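Local structure of peptidase M3B, oligoendopeptidase F (2QR4) at residues L364-H376 against L395-T408. The protein probably hydrolyses internal peptide bonds of oligopeptides as a zinc-dependent endopeptidase of family M3. Numbering follows the deposited sequence.
Sequences LFTLVHEMGHSVH and LAEIASTTNENILT
The imidazole of His369 lies over Ser400, whose CB sits 3.4 Å from NE2 above one ring face in a CH-pi contact. Glu397 comes to that ring's edge in its plane, OE2 standing 3.8 Å from NE2 of His369, while the carboxylate of Glu404 approaches obliquely. His369 and His373 belong to an HExxH sequence; in zinc peptidases of this family both histidines and a glutamate from the following helix bind the metal, a place that Glu397 probably fills here. CG anti to the backbone N (chi1 -172°) brings the His369 ring face over Ser400 CB. Ser400 OG also donates to His369 O at 3.0 Å, so one serine meets both the ring and the carbonyl of His369. The helices run roughly antiparallel (141°), and their nearest CA atoms, of Gly372 and Ser400, are 4.4 Å apart; Gly372 CA also meets Ala399 O at 3.5 Å in a CA-H...O contact. Asn403 ND2 adds a weak bond to Val368 O, but its stronger partner is Tyr316 OH. Toward one end, Leu407 CD2 lies over the centre of the Phe365 ring, 3.4 Å from the centroid, in a CH-pi contact, and Thr408 OG1 lies at the ring's edge; at the other, Ala396 CA packs over the His376 ring. Helix 526-536 presses Tyr530 and Tyr533 onto Ala399, helix 503-520 backs Thr401 and Thr402, and helix 302-308 meets Met371 and Leu407.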
loop_
_atom_site.group_PDB
_atom_site.type_symbol
_atom_site.label_atom_id
_atom_site.label_comp_id
_atom_site.label_asym_id
_atom_site.label_seq_id
_atom_site.Cartn_x
_atom_site.Cartn_y
_atom_site.Cartn_z
ATOM N N LEU A 364 35.288 -4.942 24.717
ATOM C CA LEU A 364 35.108 -5.511 26.048
ATOM C C LEU A 364 33.619 -5.558 26.401
ATOM O O LEU A 364 33.119 -6.576 26.903
ATOM C CB LEU A 364 35.891 -4.690 27.079
ATOM C CG LEU A 364 35.840 -5.121 28.546
ATOM C CD1 LEU A 364 36.248 -6.572 28.684
ATOM C CD2 LEU A 364 36.731 -4.227 29.397
ATOM N N PHE A 365 32.919 -4.457 26.128
ATOM C CA PHE A 365 31.467 -4.395 26.301
ATOM C C PHE A 365 30.719 -5.422 25.447
ATOM O O PHE A 365 29.732 -6.017 25.893
ATOM C CB PHE A 365 30.959 -2.983 26.008
ATOM C CG PHE A 365 31.150 -2.037 27.153
ATOM C CD1 PHE A 365 32.297 -1.268 27.250
ATOM C CD2 PHE A 365 30.193 -1.944 28.158
ATOM C CE1 PHE A 365 32.473 -0.403 28.314
ATOM C CE2 PHE A 365 30.369 -1.091 29.223
ATOM C CZ PHE A 365 31.510 -0.318 29.302
ATOM N N THR A 366 31.206 -5.616 24.222
ATOM C CA THR A 366 30.652 -6.585 23.299
ATOM C C THR A 366 30.811 -7.985 23.863
ATOM O O THR A 366 29.867 -8.777 23.860
ATOM C CB THR A 366 31.376 -6.514 21.949
ATOM O OG1 THR A 366 31.334 -5.167 21.467
ATOM C CG2 THR A 366 30.730 -7.447 20.925
ATOM N N LEU A 367 32.015 -8.285 24.343
ATOM C CA LEU A 367 32.313 -9.592 24.901
ATOM C C LEU A 367 31.358 -9.911 26.053
ATOM O O LEU A 367 30.749 -10.984 26.114
ATOM C CB LEU A 367 33.754 -9.631 25.394
ATOM C CG LEU A 367 34.170 -10.981 25.971
ATOM C CD1 LEU A 367 34.096 -12.072 24.891
ATOM C CD2 LEU A 367 35.557 -10.900 26.600
ATOM N N VAL A 368 31.227 -8.951 26.957
ATOM C CA VAL A 368 30.360 -9.088 28.114
ATOM C C VAL A 368 28.879 -9.152 27.721
ATOM O O VAL A 368 28.102 -9.916 28.309
ATOM C CB VAL A 368 30.644 -7.954 29.113
ATOM C CG1 VAL A 368 29.362 -7.398 29.697
ATOM C CG2 VAL A 368 31.602 -8.449 30.185
ATOM N N HIS A 369 28.512 -8.366 26.711
ATOM C CA HIS A 369 27.175 -8.389 26.114
ATOM C C HIS A 369 26.828 -9.771 25.536
ATOM O O HIS A 369 25.711 -10.261 25.704
ATOM C CB HIS A 369 27.093 -7.308 25.023
ATOM C CG HIS A 369 25.720 -7.095 24.457
ATOM N ND1 HIS A 369 25.270 -7.747 23.327
ATOM C CD2 HIS A 369 24.713 -6.277 24.844
ATOM C CE1 HIS A 369 24.039 -7.353 23.054
ATOM N NE2 HIS A 369 23.677 -6.462 23.959
ATOM N N GLU A 370 27.791 -10.400 24.870
ATOM C CA GLU A 370 27.562 -11.704 24.248
ATOM C C GLU A 370 27.505 -12.857 25.239
ATOM O O GLU A 370 26.693 -13.770 25.091
ATOM C CB GLU A 370 28.605 -11.987 23.169
ATOM C CG GLU A 370 28.190 -11.511 21.791
ATOM C CD GLU A 370 29.376 -11.285 20.879
ATOM O OE1 GLU A 370 30.266 -10.489 21.251
ATOM O OE2 GLU A 370 29.418 -11.897 19.789
HETATM N N MSE A 371 28.372 -12.820 26.243
HETATM C CA MSE A 371 28.333 -13.818 27.305
HETATM C C MSE A 371 26.936 -13.875 27.903
HETATM O O MSE A 371 26.422 -14.947 28.203
HETATM C CB MSE A 371 29.351 -13.488 28.394
HETATM C CG MSE A 371 30.758 -13.269 27.870
HETATM SE SE MSE A 371 32.052 -12.865 29.273
HETATM C CE MSE A 371 32.287 -14.677 29.987
ATOM N N GLY A 372 26.326 -12.706 28.063
ATOM C CA GLY A 372 24.984 -12.606 28.617
ATOM C C GLY A 372 23.949 -13.328 27.784
ATOM O O GLY A 372 23.135 -14.078 28.318
ATOM N N HIS A 373 23.974 -13.095 26.476
ATOM C CA HIS A 373 23.063 -13.767 25.558
ATOM C C HIS A 373 23.384 -15.258 25.528
ATOM O O HIS A 373 22.490 -16.104 25.400
ATOM C CB HIS A 373 23.168 -13.156 24.153
ATOM C CG HIS A 373 23.204 -14.171 23.050
ATOM N ND1 HIS A 373 24.383 -14.662 22.530
ATOM C CD2 HIS A 373 22.208 -14.790 22.372
ATOM C CE1 HIS A 373 24.114 -15.540 21.581
ATOM N NE2 HIS A 373 22.801 -15.636 21.466
ATOM N N SER A 374 24.670 -15.565 25.666
ATOM C CA SER A 374 25.153 -16.937 25.628
ATOM C C SER A 374 24.661 -17.751 26.825
ATOM O O SER A 374 24.308 -18.924 26.680
ATOM C CB SER A 374 26.676 -16.955 25.544
ATOM O OG SER A 374 27.164 -18.276 25.476
ATOM N N VAL A 375 24.625 -17.127 28.002
ATOM C CA VAL A 375 24.128 -17.805 29.204
ATOM C C VAL A 375 22.604 -17.925 29.192
ATOM O O VAL A 375 22.047 -18.924 29.648
ATOM C CB VAL A 375 24.594 -17.115 30.502
ATOM C CG1 VAL A 375 23.749 -17.575 31.680
ATOM C CG2 VAL A 375 26.074 -17.397 30.757
ATOM N N HIS A 376 21.934 -16.910 28.658
ATOM C CA HIS A 376 20.487 -16.964 28.482
ATOM C C HIS A 376 20.084 -18.032 27.462
ATOM O O HIS A 376 19.062 -18.696 27.632
ATOM C CB HIS A 376 19.949 -15.594 28.059
ATOM C CG HIS A 376 18.454 -15.524 27.977
ATOM N ND1 HIS A 376 17.754 -15.852 26.835
ATOM C CD2 HIS A 376 17.527 -15.153 28.892
ATOM C CE1 HIS A 376 16.461 -15.691 27.052
ATOM N NE2 HIS A 376 16.297 -15.267 28.293
ATOM N N LEU A 395 13.333 -10.151 26.202
ATOM C CA LEU A 395 13.644 -10.871 27.423
ATOM C C LEU A 395 15.095 -11.344 27.396
ATOM O O LEU A 395 15.757 -11.404 28.432
ATOM C CB LEU A 395 12.688 -12.057 27.571
ATOM C CG LEU A 395 12.061 -12.358 28.929
ATOM C CD1 LEU A 395 12.078 -11.146 29.864
ATOM C CD2 LEU A 395 10.650 -12.866 28.716
ATOM N N ALA A 396 15.589 -11.660 26.202
ATOM C CA ALA A 396 16.973 -12.093 26.032
ATOM C C ALA A 396 17.929 -10.902 26.009
ATOM O O ALA A 396 19.102 -11.030 26.375
ATOM C CB ALA A 396 17.122 -12.924 24.762
ATOM N N GLU A 397 17.417 -9.751 25.579
ATOM C CA GLU A 397 18.197 -8.521 25.524
ATOM C C GLU A 397 18.544 -8.022 26.921
ATOM O O GLU A 397 19.563 -7.365 27.126
ATOM C CB GLU A 397 17.415 -7.441 24.779
ATOM C CG GLU A 397 18.287 -6.370 24.157
ATOM C CD GLU A 397 19.234 -6.930 23.112
ATOM O OE1 GLU A 397 19.063 -8.101 22.712
ATOM O OE2 GLU A 397 20.151 -6.199 22.688
ATOM N N ILE A 398 17.682 -8.336 27.879
ATOM C CA ILE A 398 17.893 -7.957 29.267
ATOM C C ILE A 398 19.134 -8.621 29.842
ATOM O O ILE A 398 19.893 -7.986 30.572
ATOM C CB ILE A 398 16.676 -8.319 30.138
ATOM C CG1 ILE A 398 15.571 -7.286 29.950
ATOM C CG2 ILE A 398 17.063 -8.382 31.601
ATOM C CD1 ILE A 398 14.215 -7.779 30.387
ATOM N N ALA A 399 19.345 -9.891 29.509
ATOM C CA ALA A 399 20.472 -10.646 30.063
ATOM C C ALA A 399 21.794 -10.099 29.550
ATOM O O ALA A 399 22.837 -10.280 30.170
ATOM C CB ALA A 399 20.349 -12.121 29.734
ATOM N N SER A 400 21.724 -9.420 28.413
ATOM C CA SER A 400 22.878 -8.820 27.781
ATOM C C SER A 400 23.164 -7.450 28.372
ATOM O O SER A 400 24.289 -7.163 28.784
ATOM C CB SER A 400 22.627 -8.688 26.275
ATOM O OG SER A 400 22.774 -9.947 25.640
ATOM N N THR A 401 22.138 -6.609 28.402
ATOM C CA THR A 401 22.254 -5.253 28.927
ATOM C C THR A 401 22.621 -5.281 30.409
ATOM O O THR A 401 23.396 -4.452 30.868
ATOM C CB THR A 401 20.945 -4.484 28.712
ATOM O OG1 THR A 401 20.518 -4.671 27.360
ATOM C CG2 THR A 401 21.106 -2.983 28.984
ATOM N N THR A 402 22.082 -6.247 31.150
ATOM C CA THR A 402 22.359 -6.343 32.570
ATOM C C THR A 402 23.850 -6.542 32.751
ATOM O O THR A 402 24.469 -5.909 33.609
ATOM C CB THR A 402 21.597 -7.514 33.223
ATOM O OG1 THR A 402 20.198 -7.363 32.986
ATOM C CG2 THR A 402 21.827 -7.551 34.726
ATOM N N ASN A 403 24.424 -7.425 31.938
ATOM C CA ASN A 403 25.860 -7.697 31.978
ATOM C C ASN A 403 26.703 -6.447 31.688
ATOM O O ASN A 403 27.664 -6.164 32.392
ATOM C CB ASN A 403 26.208 -8.835 31.015
ATOM C CG ASN A 403 25.918 -10.214 31.608
ATOM O OD1 ASN A 403 25.427 -10.335 32.727
ATOM N ND2 ASN A 403 26.241 -11.258 30.858
ATOM N N GLU A 404 26.321 -5.696 30.661
ATOM C CA GLU A 404 26.976 -4.436 30.333
ATOM C C GLU A 404 26.903 -3.466 31.514
ATOM O O GLU A 404 27.892 -2.794 31.863
ATOM C CB GLU A 404 26.328 -3.806 29.099
ATOM C CG GLU A 404 26.969 -4.193 27.767
ATOM C CD GLU A 404 26.494 -3.302 26.607
ATOM O OE1 GLU A 404 25.279 -2.999 26.540
ATOM O OE2 GLU A 404 27.333 -2.903 25.764
ATOM N N ASN A 405 25.727 -3.402 32.131
ATOM C CA ASN A 405 25.533 -2.591 33.332
ATOM C C ASN A 405 26.516 -2.961 34.422
ATOM O O ASN A 405 27.082 -2.088 35.082
ATOM C CB ASN A 405 24.094 -2.701 33.845
ATOM C CG ASN A 405 23.117 -1.876 33.008
ATOM O OD1 ASN A 405 23.521 -0.933 32.334
ATOM N ND2 ASN A 405 21.835 -2.234 33.044
ATOM N N ILE A 406 26.733 -4.263 34.588
ATOM C CA ILE A 406 27.599 -4.755 35.634
ATOM C C ILE A 406 29.060 -4.454 35.312
ATOM O O ILE A 406 29.841 -4.136 36.206
ATOM C CB ILE A 406 27.353 -6.249 35.894
ATOM C CG1 ILE A 406 25.978 -6.441 36.540
ATOM C CG2 ILE A 406 28.427 -6.835 36.800
ATOM C CD1 ILE A 406 25.592 -7.907 36.724
ATOM N N LEU A 407 29.423 -4.512 34.034
ATOM C CA LEU A 407 30.786 -4.139 33.624
ATOM C C LEU A 407 31.037 -2.634 33.743
ATOM O O LEU A 407 32.113 -2.213 34.169
ATOM C CB LEU A 407 31.081 -4.587 32.193
ATOM C CG LEU A 407 32.286 -3.870 31.578
ATOM C CD1 LEU A 407 33.596 -4.449 32.111
ATOM C CD2 LEU A 407 32.237 -3.927 30.068
ATOM N N THR A 408 30.051 -1.826 33.361
ATOM C CA THR A 408 30.162 -0.379 33.547
ATOM C C THR A 408 30.415 -0.011 35.005
ATOM O O THR A 408 31.339 0.735 35.316
ATOM C CB THR A 408 28.909 0.348 33.097
ATOM O OG1 THR A 408 28.720 0.137 31.692
ATOM C CG2 THR A 408 29.037 1.842 33.396
#